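Local structure of Ctr9 protein (Myceliophthora thermophila, 6AF0) at residues Gln532-Ile537 and Gln555-Ser560; Leu549-Phe554 and Phe582-Ser587. The protein probably binds the RNA polymerase II complex; this long TPR-rich portion forms an extended helical scaffold that contacts another protein's chain. All blocks are in the same frame, centred on the assembly; numbering follows the deposited sequence.

Contact 1 of 2, residues Gln532-Ile537 and Gln555-Ser560; sequences QLLNNI and QAALDS
Leu534 reaches from helix 531-543 onto the small-residue face of helix 547-566, and nearly all of the contact is made along its one side chain. At its root, CB of Leu534 lies 3.9 Å from CB of Ala557, the residue directly across the interface, with CA atoms 5.5 Å apart. CG stands beside the backbone N and anti to the carbonyl carbon (chi1 -56°), a setting that carries the CD1 branch over the backbone of the partner helix. There CD1 comes within 3.7 Å of CA of Ala557 and equally close to the carbonyl O of Ala556, while CB of Ser560, about a turn further on, lies 4.1 Å from the same methyl. Alanine suits the places of Ala556 and Ala557 because a single methyl lets a branched leucine settle against the main chain, which is consistent with the close approach, 8.3 Å, of the two segment axes. Serine is nearly as small; its OG is turned out of the apolar patch and hydrogen-bonded to the carbonyl O of Leu529. Asn535 adds a light touch through its backbone N on the Ala557 methyl, whereas its amide ND2 bonds the backbone of another protein's chain. Two neighbouring helices packed antiparallel, large residue against small, form the helical hairpin typical of a tetratricopeptide repeat.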
ATOM      1  N   GLN A 532     -23.612   2.142  -7.088  1.00 83.21           N
ATOM      2  CA  GLN A 532     -22.494   1.367  -7.561  1.00 81.33           C
ATOM      3  C   GLN A 532     -21.969   0.480  -6.439  1.00 76.68           C
ATOM      4  O   GLN A 532     -21.759  -0.724  -6.622  1.00 78.39           O
ATOM      5  CB  GLN A 532     -21.409   2.289  -8.095  1.00 89.82           C
ATOM      6  CG  GLN A 532     -21.855   3.099  -9.309  1.00 89.08           C
ATOM      7  CD  GLN A 532     -22.464   4.427  -8.943  1.00 92.59           C
ATOM      8  OE1 GLN A 532     -22.831   4.659  -7.782  1.00107.50           O
ATOM      9  NE2 GLN A 532     -22.568   5.318  -9.924  1.00 89.76           N
ATOM     10  N   LEU A 533     -21.791   1.071  -5.270  1.00 68.84           N
ATOM     11  CA  LEU A 533     -21.330   0.310  -4.128  1.00 73.38           C
ATOM     12  C   LEU A 533     -22.245  -0.904  -3.866  1.00 74.75           C
ATOM     13  O   LEU A 533     -21.785  -2.028  -3.747  1.00 82.44           O
ATOM     14  CB  LEU A 533     -21.259   1.208  -2.891  1.00 73.36           C
ATOM     15  CG  LEU A 533     -20.787   0.538  -1.590  1.00 75.43           C
ATOM     16  CD1 LEU A 533     -19.365   0.022  -1.695  1.00 76.71           C
ATOM     17  CD2 LEU A 533     -20.878   1.484  -0.409  1.00 80.56           C
ATOM     18  N   LEU A 534     -23.543  -0.658  -3.785  1.00 72.02           N
ATOM     19  CA  LEU A 534     -24.527  -1.708  -3.517  1.00 72.60           C
ATOM     20  C   LEU A 534     -24.524  -2.786  -4.579  1.00 73.28           C
ATOM     21  O   LEU A 534     -24.599  -3.976  -4.266  1.00 77.01           O
ATOM     22  CB  LEU A 534     -25.930  -1.108  -3.435  1.00 80.92           C
ATOM     23  CG  LEU A 534     -26.144   0.023  -2.420  1.00 85.02           C
ATOM     24  CD1 LEU A 534     -27.534   0.605  -2.601  1.00 89.52           C
ATOM     25  CD2 LEU A 534     -25.941  -0.479  -0.996  1.00 85.67           C
ATOM     26  N   ASN A 535     -24.433  -2.370  -5.838  1.00 75.77           N
ATOM     27  CA  ASN A 535     -24.345  -3.312  -6.954  1.00 74.61           C
ATOM     28  C   ASN A 535     -23.147  -4.233  -6.815  1.00 70.29           C
ATOM     29  O   ASN A 535     -23.284  -5.457  -6.859  1.00 71.85           O
ATOM     30  CB  ASN A 535     -24.256  -2.586  -8.289  1.00 77.59           C
ATOM     31  CG  ASN A 535     -24.279  -3.540  -9.475  1.00 79.49           C
ATOM     32  OD1 ASN A 535     -25.296  -3.687 -10.148  1.00 83.47           O
ATOM     33  ND2 ASN A 535     -23.160  -4.199  -9.728  1.00 79.30           N
ATOM     34  N   ASN A 536     -21.970  -3.651  -6.649  1.00 63.36           N
ATOM     35  CA  ASN A 536     -20.779  -4.481  -6.576  1.00 66.55           C
ATOM     36  C   ASN A 536     -20.894  -5.462  -5.426  1.00 66.96           C
ATOM     37  O   ASN A 536     -20.650  -6.652  -5.582  1.00 74.97           O
ATOM     38  CB  ASN A 536     -19.515  -3.637  -6.468  1.00 67.70           C
ATOM     39  CG  ASN A 536     -19.289  -2.759  -7.692  1.00 68.92           C
ATOM     40  OD1 ASN A 536     -20.169  -2.606  -8.537  1.00 72.97           O
ATOM     41  ND2 ASN A 536     -18.099  -2.167  -7.785  1.00 73.74           N
ATOM     42  N   ILE A 537     -21.323  -4.972  -4.277  1.00 68.02           N
ATOM     43  CA  ILE A 537     -21.476  -5.831  -3.124  1.00 70.28           C
ATOM     44  C   ILE A 537     -22.365  -6.965  -3.571  1.00 71.43           C
ATOM     45  O   ILE A 537     -22.041  -8.130  -3.357  1.00 78.02           O
ATOM     46  CB  ILE A 537     -22.080  -5.093  -1.906  1.00 77.57           C
ATOM     47  CG1 ILE A 537     -21.121  -4.003  -1.419  1.00 75.33           C
ATOM     48  CG2 ILE A 537     -22.345  -6.071  -0.773  1.00 77.11           C
ATOM     49  CD1 ILE A 537     -21.657  -3.159  -0.298  1.00 72.98           C
ATOM     50  N   GLN A 555     -31.775  -4.791  -5.667  1.00 75.81           N
ATOM     51  CA  GLN A 555     -33.038  -4.090  -5.549  1.00 78.26           C
ATOM     52  C   GLN A 555     -32.789  -2.789  -4.834  1.00 81.24           C
ATOM     53  O   GLN A 555     -33.292  -1.742  -5.244  1.00 80.67           O
ATOM     54  CB  GLN A 555     -34.069  -4.915  -4.787  1.00 79.97           C
ATOM     55  CG  GLN A 555     -35.437  -4.240  -4.692  1.00 84.46           C
ATOM     56  CD  GLN A 555     -36.004  -3.867  -6.052  1.00 91.57           C
ATOM     57  OE1 GLN A 555     -36.216  -2.683  -6.357  1.00 92.71           O
ATOM     58  NE2 GLN A 555     -36.235  -4.885  -6.892  1.00 92.70           N
ATOM     59  N   ALA A 556     -31.988  -2.868  -3.776  1.00 86.48           N
ATOM     60  CA  ALA A 556     -31.622  -1.695  -2.977  1.00 96.68           C
ATOM     61  C   ALA A 556     -30.898  -0.645  -3.819  1.00 93.67           C
ATOM     62  O   ALA A 556     -31.084   0.561  -3.631  1.00110.89           O
ATOM     63  CB  ALA A 556     -30.761  -2.107  -1.793  1.00100.32           C
ATOM     64  N   ALA A 557     -30.071  -1.117  -4.743  1.00 88.14           N
ATOM     65  CA  ALA A 557     -29.363  -0.249  -5.689  1.00 89.58           C
ATOM     66  C   ALA A 557     -30.311   0.493  -6.620  1.00 88.85           C
ATOM     67  O   ALA A 557     -30.143   1.689  -6.873  1.00 88.28           O
ATOM     68  CB  ALA A 557     -28.397  -1.066  -6.515  1.00 87.74           C
ATOM     69  N   LEU A 558     -31.282  -0.243  -7.151  1.00 85.00           N
ATOM     70  CA  LEU A 558     -32.327   0.333  -7.986  1.00 80.25           C
ATOM     71  C   LEU A 558     -33.096   1.405  -7.238  1.00 86.03           C
ATOM     72  O   LEU A 558     -33.256   2.520  -7.726  1.00 91.65           O
ATOM     73  CB  LEU A 558     -33.288  -0.756  -8.473  1.00 78.11           C
ATOM     74  CG  LEU A 558     -32.749  -1.679  -9.566  1.00 77.95           C
ATOM     75  CD1 LEU A 558     -33.738  -2.787  -9.871  1.00 78.21           C
ATOM     76  CD2 LEU A 558     -32.438  -0.892 -10.830  1.00 80.56           C
ATOM     77  N   ASP A 559     -33.561   1.077  -6.040  1.00 91.56           N
ATOM     78  CA  ASP A 559     -34.301   2.046  -5.251  1.00 91.53           C
ATOM     79  C   ASP A 559     -33.445   3.292  -5.105  1.00 94.99           C
ATOM     80  O   ASP A 559     -33.873   4.409  -5.406  1.00 89.40           O
ATOM     81  CB  ASP A 559     -34.658   1.457  -3.898  1.00 87.22           C
ATOM     82  CG  ASP A 559     -35.632   0.316  -4.019  1.00 95.57           C
ATOM     83  OD1 ASP A 559     -36.425   0.300  -4.992  1.00 92.62           O
ATOM     84  OD2 ASP A 559     -35.596  -0.572  -3.143  1.00105.42           O
ATOM     85  N   SER A 560     -32.206   3.065  -4.694  1.00 95.61           N
ATOM     86  CA  SER A 560     -31.261   4.137  -4.479  1.00 96.19           C
ATOM     87  C   SER A 560     -31.105   5.018  -5.721  1.00 94.16           C
ATOM     88  O   SER A 560     -31.037   6.227  -5.580  1.00102.11           O
ATOM     89  CB  SER A 560     -29.913   3.574  -4.028  1.00 94.23           C
ATOM     90  OG  SER A 560     -28.956   4.618  -3.909  1.00100.56           O
TER

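Contact 2 of 2, residues Leu549-Phe554 and Phe582-Ser587; sequences LATEFF and FNLGRS
Phe554 and Asn583 both set CG beside the backbone N and anti to the carbonyl carbon (chi1 -65° and -63°), and these torsions bring the phenyl ring over the Asn583 CB. The setting is the interface between successive helical hairpins of a TPR array, where the second helix of one hairpin, 547-566, lies against the first of the next, 573-591, in near-antiparallel fashion. CB of Asn583 sits 3.7 Å from the centroid of the Phe554 ring, a CH-pi contact over the face, displaced toward CE1. CB of Ser587 meets the same ring near its plane, 3.7 Å from CE2, so the phenyl is bordered both above and at its rim. A flat aromatic is well suited to this place, since it fills the gap between segments whose axes approach to 9.1 Å. The Asn583 amide, its plane turned 46° from the ring, keeps its polar atoms for other partners: ND2 bonds the carbonyl O of Thr579, and OD1 the backbone of another protein's chain.

Leu584 CD1 lies between CB of Phe554, 3.9 Å away, and CG2 of Thr551, touching both; the Leu584 and Thr551 side chains cross at about a right angle. Threonine serves two purposes here, offering a methyl to the leucine and a hydroxyl to a small polar cluster within a buried interface. OG of Ser587 reaches that hydroxyl as hydrogen-bond donor to OG1 of Thr551. The same OG1 lies within hydrogen-bonding reach of OE2 of Glu591 and O of His547, which would have to share its single proton. As modelled, OG of Ser587 and OG1 of Thr551 are 2.5 Å apart, too short to be trusted in detail.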
ATOM      1  N   LEU A 549     -29.220 -12.527  -0.964  1.00 82.15           N
ATOM      2  CA  LEU A 549     -28.555 -11.371  -0.405  1.00 82.73           C
ATOM      3  C   LEU A 549     -28.141 -10.413  -1.509  1.00 82.72           C
ATOM      4  O   LEU A 549     -28.352  -9.195  -1.424  1.00 76.64           O
ATOM      5  CB  LEU A 549     -27.346 -11.802   0.390  1.00 87.98           C
ATOM      6  CG  LEU A 549     -27.082 -10.945   1.638  1.00100.32           C
ATOM      7  CD1 LEU A 549     -28.341 -10.526   2.406  1.00102.44           C
ATOM      8  CD2 LEU A 549     -26.155 -11.735   2.554  1.00107.64           C
ATOM      9  N   ALA A 550     -27.575 -11.000  -2.558  1.00 82.99           N
ATOM     10  CA  ALA A 550     -27.271 -10.294  -3.797  1.00 79.40           C
ATOM     11  C   ALA A 550     -28.498  -9.585  -4.387  1.00 81.57           C
ATOM     12  O   ALA A 550     -28.452  -8.376  -4.681  1.00 80.57           O
ATOM     13  CB  ALA A 550     -26.693 -11.269  -4.802  1.00 74.24           C
ATOM     14  N   THR A 551     -29.588 -10.343  -4.530  1.00 75.84           N
ATOM     15  CA  THR A 551     -30.865  -9.838  -5.072  1.00 75.10           C
ATOM     16  C   THR A 551     -31.412  -8.642  -4.293  1.00 71.77           C
ATOM     17  O   THR A 551     -31.917  -7.679  -4.880  1.00 64.07           O
ATOM     18  CB  THR A 551     -31.929 -10.962  -5.108  1.00 77.75           C
ATOM     19  OG1 THR A 551     -31.614 -11.900  -6.147  1.00 80.15           O
ATOM     20  CG2 THR A 551     -33.300 -10.424  -5.390  1.00 80.11           C
ATOM     21  N   GLU A 552     -31.303  -8.710  -2.973  1.00 76.98           N
ATOM     22  CA  GLU A 552     -31.763  -7.622  -2.110  1.00 82.67           C
ATOM     23  C   GLU A 552     -30.896  -6.393  -2.320  1.00 74.60           C
ATOM     24  O   GLU A 552     -31.398  -5.258  -2.372  1.00 61.49           O
ATOM     25  CB  GLU A 552     -31.757  -8.059  -0.647  1.00 90.44           C
ATOM     26  CG  GLU A 552     -32.573  -9.329  -0.432  1.00101.61           C
ATOM     27  CD  GLU A 552     -32.828  -9.663   1.019  1.00112.83           C
ATOM     28  OE1 GLU A 552     -31.889  -9.524   1.845  1.00111.66           O
ATOM     29  OE2 GLU A 552     -33.979 -10.082   1.308  1.00111.68           O
ATOM     30  N   PHE A 553     -29.596  -6.640  -2.485  1.00 79.45           N
ATOM     31  CA  PHE A 553     -28.637  -5.559  -2.769  1.00 82.10           C
ATOM     32  C   PHE A 553     -28.861  -4.896  -4.124  1.00 78.81           C
ATOM     33  O   PHE A 553     -28.805  -3.678  -4.226  1.00 81.98           O
ATOM     34  CB  PHE A 553     -27.193  -6.040  -2.639  1.00 81.09           C
ATOM     35  CG  PHE A 553     -26.598  -5.757  -1.295  1.00 84.60           C
ATOM     36  CD1 PHE A 553     -26.601  -6.721  -0.303  1.00 80.41           C
ATOM     37  CD2 PHE A 553     -26.074  -4.500  -1.004  1.00 83.84           C
ATOM     38  CE1 PHE A 553     -26.072  -6.444   0.937  1.00 78.89           C
ATOM     39  CE2 PHE A 553     -25.528  -4.223   0.239  1.00 74.06           C
ATOM     40  CZ  PHE A 553     -25.535  -5.194   1.209  1.00 76.02           C
ATOM     41  N   PHE A 554     -29.119  -5.686  -5.159  1.00 70.32           N
ATOM     42  CA  PHE A 554     -29.491  -5.108  -6.448  1.00 71.11           C
ATOM     43  C   PHE A 554     -30.761  -4.275  -6.367  1.00 75.19           C
ATOM     44  O   PHE A 554     -30.819  -3.190  -6.955  1.00 74.56           O
ATOM     45  CB  PHE A 554     -29.684  -6.184  -7.514  1.00 70.68           C
ATOM     46  CG  PHE A 554     -28.436  -6.927  -7.846  1.00 69.61           C
ATOM     47  CD1 PHE A 554     -27.286  -6.233  -8.200  1.00 67.98           C
ATOM     48  CD2 PHE A 554     -28.401  -8.322  -7.805  1.00 70.33           C
ATOM     49  CE1 PHE A 554     -26.120  -6.905  -8.493  1.00 68.73           C
ATOM     50  CE2 PHE A 554     -27.237  -8.999  -8.102  1.00 69.88           C
ATOM     51  CZ  PHE A 554     -26.096  -8.290  -8.454  1.00 70.06           C
ATOM     52  N   PHE A 582     -30.444  -5.940 -15.188  1.00 74.35           N
ATOM     53  CA  PHE A 582     -29.938  -7.163 -15.751  1.00 77.50           C
ATOM     54  C   PHE A 582     -29.363  -7.986 -14.626  1.00 77.30           C
ATOM     55  O   PHE A 582     -29.668  -9.168 -14.495  1.00 90.91           O
ATOM     56  CB  PHE A 582     -28.872  -6.914 -16.808  1.00 80.82           C
ATOM     57  CG  PHE A 582     -28.138  -8.160 -17.204  1.00 75.93           C
ATOM     58  CD1 PHE A 582     -28.729  -9.072 -18.071  1.00 74.93           C
ATOM     59  CD2 PHE A 582     -26.885  -8.447 -16.671  1.00 70.60           C
ATOM     60  CE1 PHE A 582     -28.070 -10.244 -18.423  1.00 76.32           C
ATOM     61  CE2 PHE A 582     -26.217  -9.598 -17.033  1.00 71.59           C
ATOM     62  CZ  PHE A 582     -26.812 -10.503 -17.908  1.00 76.11           C
ATOM     63  N   ASN A 583     -28.547  -7.339 -13.810  1.00 73.91           N
ATOM     64  CA  ASN A 583     -27.930  -8.000 -12.673  1.00 75.08           C
ATOM     65  C   ASN A 583     -29.022  -8.627 -11.810  1.00 71.18           C
ATOM     66  O   ASN A 583     -28.914  -9.787 -11.408  1.00 76.03           O
ATOM     67  CB  ASN A 583     -27.064  -7.044 -11.841  1.00 72.02           C
ATOM     68  CG  ASN A 583     -25.895  -6.493 -12.619  1.00 71.40           C
ATOM     69  OD1 ASN A 583     -24.764  -6.850 -12.384  1.00 72.89           O
ATOM     70  ND2 ASN A 583     -26.168  -5.622 -13.550  1.00 79.77           N
ATOM     71  N   LEU A 584     -30.087  -7.869 -11.574  1.00 64.06           N
ATOM     72  CA  LEU A 584     -31.210  -8.343 -10.770  1.00 63.84           C
ATOM     73  C   LEU A 584     -31.897  -9.563 -11.384  1.00 63.60           C
ATOM     74  O   LEU A 584     -32.264 -10.505 -10.673  1.00 61.82           O
ATOM     75  CB  LEU A 584     -32.226  -7.222 -10.575  1.00 66.35           C
ATOM     76  CG  LEU A 584     -33.464  -7.628  -9.768  1.00 73.79           C
ATOM     77  CD1 LEU A 584     -33.108  -7.977  -8.326  1.00 72.14           C
ATOM     78  CD2 LEU A 584     -34.499  -6.525  -9.789  1.00 77.76           C
ATOM     79  N   GLY A 585     -32.063  -9.540 -12.707  1.00 68.65           N
ATOM     80  CA  GLY A 585     -32.631 -10.673 -13.449  1.00 67.56           C
ATOM     81  C   GLY A 585     -31.751 -11.896 -13.363  1.00 69.89           C
ATOM     82  O   GLY A 585     -32.224 -13.024 -13.148  1.00 68.14           O
ATOM     83  N   ARG A 586     -30.456 -11.644 -13.515  1.00 67.84           N
ATOM     84  CA  ARG A 586     -29.436 -12.667 -13.361  1.00 66.66           C
ATOM     85  C   ARG A 586     -29.432 -13.289 -11.980  1.00 65.97           C
ATOM     86  O   ARG A 586     -29.193 -14.475 -11.844  1.00 65.10           O
ATOM     87  CB  ARG A 586     -28.056 -12.068 -13.629  1.00 66.24           C
ATOM     88  CG  ARG A 586     -26.975 -13.108 -13.869  1.00 65.07           C
ATOM     89  CD  ARG A 586     -27.184 -13.797 -15.189  1.00 62.46           C
ATOM     90  NE  ARG A 586     -26.348 -14.975 -15.318  1.00 63.46           N
ATOM     91  CZ  ARG A 586     -26.685 -16.182 -14.900  1.00 60.50           C
ATOM     92  NH1 ARG A 586     -27.843 -16.384 -14.301  1.00 66.07           N
ATOM     93  NH2 ARG A 586     -25.860 -17.190 -15.100  1.00 65.32           N
ATOM     94  N   SER A 587     -29.660 -12.465 -10.966  1.00 68.34           N
ATOM     95  CA  SER A 587     -29.677 -12.907  -9.584  1.00 74.06           C
ATOM     96  C   SER A 587     -30.897 -13.754  -9.327  1.00 73.82           C
ATOM     97  O   SER A 587     -30.794 -14.821  -8.728  1.00 77.51           O
ATOM     98  CB  SER A 587     -29.678 -11.713  -8.632  1.00 77.08           C
ATOM     99  OG  SER A 587     -29.421 -12.147  -7.316  1.00 79.97           O
TER

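Following the chain from its N-terminal side, helix 531-543 comes first of the three helices involved, then helix 547-566 and then helix 573-591. Contact 1 closes the loop between 532-537 and 555-560. Contact 2 opens inside that loop, at 549-554, and closes beyond it at 582-587; the two therefore cross along the sequence, neither nesting in the other. Helix 547-566 is common to both, giving one face to each neighbour, and the contact centres lie about 9 Å apart. They also meet directly: the Asn535 carbonyl O packs on CE1 of Phe554 at 3.6 Å. Together they tie three consecutive helices into a continuous stretch of the superhelical array.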